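Local coordinates for protein alanine racemase (Actinobacillus succinogenes, PDB 3C3K) that has the two-lobed fold of LacI-type regulators and periplasmic binding proteins, and probably binds a small ligand between its lobes, at residues 140-145 and 217-222. Residues are numbered along the deposited sequence; the frame is centred on the assembly and turned at random.
Sequences QHRESG and VGFDGV. With GOL (glycerol), chain E.
In the cleft between the two lobes of this periplasmic binding protein-like fold, Arg142 stacks on Phe219 and shares a bound glycerol with Asp220. Arg142 comes from helix 137-152. Phe219 and Asp220 lie in the loop that follows strand 215-217, an outermost strand of the lobe's parallel sheet. The two side chains of the stack reach in from opposite directions. The Arg142 guanidinium lies flat over one face of the Phe219 ring, with planes 14° apart. Arg142 CZ sits 3.7 Å from the centroid of the Phe219 ring, a cation-pi contact. Arg142 CG lies beside the backbone N, and chi2 (167°) sends CD out over the ring. Arg142 CD makes a CH-pi contact 3.9 Å from the Phe219 centroid, and the extended chain carries NE and the guanidinium on over the same face.

The site is consistent with the ligand-binding cleft of this fold. With the ring on one face, the guanidinium turns N-H groups to the glycerol. Arg142 NH1 and NH2 both donate to glycerol O2, each at 2.7 Å, through bent bonds. Arg142 NH2 also donates to glycerol O1 at 2.9 Å. Glycerol O2 donates in turn to Asp220 OD1 at 2.7 Å, and glycerol O3 donates to Asp220 OD2 at 2.6 Å. The glycerol is probably from the crystallisation liquor. Asp220 OD1 lies 4.3 Å from Arg142 NH2, well out of the guanidinium plane, so any direct attraction is probably electrostatic only. Gln237 NE2 hydrogen-bonds both the glycerol and Asp220 OD1, and Asn20 ND2 hydrogen-bonds the glycerol. Asp108 forms a salt bridge with Arg142 NH2.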
ATOM      1  N   GLN B 140      10.384 -17.317   8.546  1.00 17.03           N
ATOM      2  CA  GLN B 140      10.946 -18.490   9.255  1.00 16.64           C
ATOM      3  C   GLN B 140      11.854 -18.032  10.431  1.00 15.99           C
ATOM      4  O   GLN B 140      11.778 -18.560  11.545  1.00 16.08           O
ATOM      5  CB  GLN B 140      11.747 -19.314   8.275  1.00 17.27           C
ATOM      6  CG  GLN B 140      10.881 -20.053   7.152  1.00 18.49           C
ATOM      7  CD  GLN B 140      11.798 -20.629   6.103  1.00 17.82           C
ATOM      8  OE1 GLN B 140      12.831 -21.123   6.442  1.00 19.11           O
ATOM      9  NE2 GLN B 140      11.458 -20.495   4.844  1.00 20.50           N
ATOM     10  N   HIS B 141      12.679 -17.028  10.180  1.00 15.40           N
ATOM     11  CA  HIS B 141      13.640 -16.543  11.165  1.00 15.58           C
ATOM     12  C   HIS B 141      12.910 -15.874  12.326  1.00 15.21           C
ATOM     13  O   HIS B 141      13.354 -15.953  13.497  1.00 16.92           O
ATOM     14  CB  HIS B 141      14.531 -15.460  10.538  1.00 15.96           C
ATOM     15  CG  HIS B 141      15.653 -16.004   9.717  1.00 16.65           C
ATOM     16  ND1 HIS B 141      16.006 -17.339   9.723  1.00 22.86           N
ATOM     17  CD2 HIS B 141      16.496 -15.398   8.860  1.00 17.02           C
ATOM     18  CE1 HIS B 141      17.033 -17.527   8.919  1.00 17.62           C
ATOM     19  NE2 HIS B 141      17.368 -16.359   8.401  1.00 21.39           N
ATOM     20  N   ARG B 142      11.828 -15.153  12.016  1.00 14.28           N
ATOM     21  CA  ARG B 142      11.090 -14.475  13.089  1.00 13.54           C
ATOM     22  C   ARG B 142      10.431 -15.535  13.932  1.00 13.86           C
ATOM     23  O   ARG B 142      10.423 -15.427  15.127  1.00 15.17           O
ATOM     24  CB  ARG B 142      10.069 -13.434  12.561  1.00 13.28           C
ATOM     25  CG  ARG B 142      10.749 -12.094  11.961  1.00 12.33           C
ATOM     26  CD  ARG B 142       9.716 -11.228  11.139  1.00 14.18           C
ATOM     27  NE  ARG B 142      10.480 -10.368  10.240  1.00 18.20           N
ATOM     28  CZ  ARG B 142       9.998  -9.638   9.256  1.00 13.40           C
ATOM     29  NH1 ARG B 142       8.678  -9.532   9.072  1.00 13.56           N
ATOM     30  NH2 ARG B 142      10.857  -8.950   8.503  1.00 17.23           N
ATOM     31  N   GLU B 143       9.901 -16.584  13.308  1.00 13.26           N
ATOM     32  CA  GLU B 143       9.314 -17.698  14.066  1.00 13.26           C
ATOM     33  C   GLU B 143      10.336 -18.444  14.950  1.00 14.29           C
ATOM     34  O   GLU B 143      10.009 -18.740  16.074  1.00 13.69           O
ATOM     35  CB  GLU B 143       8.535 -18.648  13.129  1.00 12.01           C
ATOM     36  CG  GLU B 143       7.847 -19.804  13.832  1.00 15.12           C
ATOM     37  CD  GLU B 143       6.880 -20.624  12.968  1.00 16.84           C
ATOM     38  OE1 GLU B 143       5.976 -20.077  12.317  1.00 18.67           O
ATOM     39  OE2 GLU B 143       6.975 -21.870  12.983  1.00 22.41           O
ATOM     40  N   SER B 144      11.574 -18.699  14.455  1.00 15.43           N
ATOM     41  CA  SER B 144      12.588 -19.471  15.204  1.00 16.99           C
ATOM     42  C   SER B 144      13.026 -18.615  16.322  1.00 15.87           C
ATOM     43  O   SER B 144      13.167 -19.086  17.413  1.00 17.73           O
ATOM     44  CB  SER B 144      13.934 -19.674  14.441  1.00 17.19           C
ATOM     45  OG  SER B 144      13.804 -20.214  13.189  1.00 22.70           O
ATOM     46  N   GLY B 145      13.362 -17.367  15.994  1.00 17.15           N
ATOM     47  CA  GLY B 145      13.820 -16.392  16.959  1.00 16.78           C
ATOM     48  C   GLY B 145      12.812 -16.364  18.118  1.00 18.26           C
ATOM     49  O   GLY B 145      13.219 -16.477  19.268  1.00 19.92           O
ATOM     50  N   VAL B 217       2.958  -6.125  19.737  1.00 12.01           N
ATOM     51  CA  VAL B 217       4.137  -5.640  19.036  1.00 11.83           C
ATOM     52  C   VAL B 217       3.995  -6.041  17.567  1.00 12.47           C
ATOM     53  O   VAL B 217       3.540  -7.156  17.235  1.00 13.71           O
ATOM     54  CB  VAL B 217       5.474  -6.185  19.654  1.00 12.08           C
ATOM     55  CG1 VAL B 217       6.730  -5.788  18.793  1.00 13.10           C
ATOM     56  CG2 VAL B 217       5.598  -5.721  21.095  1.00 10.19           C
ATOM     57  N   GLY B 218       4.304  -5.100  16.686  1.00 12.48           N
ATOM     58  CA  GLY B 218       4.304  -5.389  15.239  1.00 13.35           C
ATOM     59  C   GLY B 218       5.682  -5.490  14.581  1.00 13.68           C
ATOM     60  O   GLY B 218       6.676  -5.838  15.215  1.00 14.56           O
ATOM     61  N   PHE B 219       5.744  -5.249  13.274  1.00 15.00           N
ATOM     62  CA  PHE B 219       7.014  -5.349  12.546  1.00 15.24           C
ATOM     63  C   PHE B 219       6.994  -4.469  11.299  1.00 14.74           C
ATOM     64  O   PHE B 219       6.021  -4.470  10.561  1.00 15.93           O
ATOM     65  CB  PHE B 219       7.326  -6.801  12.212  1.00 15.25           C
ATOM     66  CG  PHE B 219       8.793  -7.157  12.272  1.00 15.04           C
ATOM     67  CD1 PHE B 219       9.663  -6.719  11.283  1.00 12.95           C
ATOM     68  CD2 PHE B 219       9.293  -7.941  13.295  1.00 13.75           C
ATOM     69  CE1 PHE B 219      11.033  -7.040  11.321  1.00 13.18           C
ATOM     70  CE2 PHE B 219      10.690  -8.283  13.359  1.00 16.03           C
ATOM     71  CZ  PHE B 219      11.558  -7.811  12.331  1.00 15.57           C
ATOM     72  N   ASP B 220       8.023  -3.651  11.147  1.00 15.28           N
ATOM     73  CA  ASP B 220       8.320  -2.874   9.921  1.00 15.13           C
ATOM     74  C   ASP B 220       8.355  -1.374  10.122  1.00 14.29           C
ATOM     75  O   ASP B 220       9.130  -0.691   9.497  1.00 12.82           O
ATOM     76  CB  ASP B 220       7.389  -3.185   8.749  1.00 14.75           C
ATOM     77  CG  ASP B 220       7.675  -4.542   8.098  1.00 13.86           C
ATOM     78  OD1 ASP B 220       8.656  -5.212   8.411  1.00 16.46           O
ATOM     79  OD2 ASP B 220       6.903  -4.922   7.241  1.00 12.79           O
ATOM     80  N   GLY B 221       7.448  -0.858  10.937  1.00 14.89           N
ATOM     81  CA  GLY B 221       7.448   0.577  11.251  1.00 13.80           C
ATOM     82  C   GLY B 221       6.812   1.347  10.113  1.00 15.98           C
ATOM     83  O   GLY B 221       7.346   2.342   9.706  1.00 16.18           O
ATOM     84  N   VAL B 222       5.698   0.841   9.550  1.00 15.54           N
ATOM     85  CA  VAL B 222       4.946   1.532   8.475  1.00 12.86           C
ATOM     86  C   VAL B 222       3.906   2.483   9.102  1.00 13.21           C
ATOM     87  O   VAL B 222       3.757   2.486  10.323  1.00 11.90           O
ATOM     88  CB  VAL B 222       4.363   0.556   7.435  1.00 12.00           C
ATOM     89  CG1 VAL B 222       5.488  -0.074   6.621  1.00 10.36           C
ATOM     90  CG2 VAL B 222       3.493  -0.598   8.138  1.00 11.05           C
TER
HETATM   91  C1  GOL E 303      10.158  -8.080   5.193  1.00 16.59           C
HETATM   92  O1  GOL E 303      11.308  -7.692   5.920  1.00 16.03           O
HETATM   93  C2  GOL E 303       8.975  -7.316   5.793  1.00 16.02           C
HETATM   94  O2  GOL E 303       8.970  -7.566   7.186  1.00 15.21           O
HETATM   95  C3  GOL E 303       7.654  -7.650   5.094  1.00 17.18           C
HETATM   96  O3  GOL E 303       6.588  -6.970   5.746  1.00 18.88           O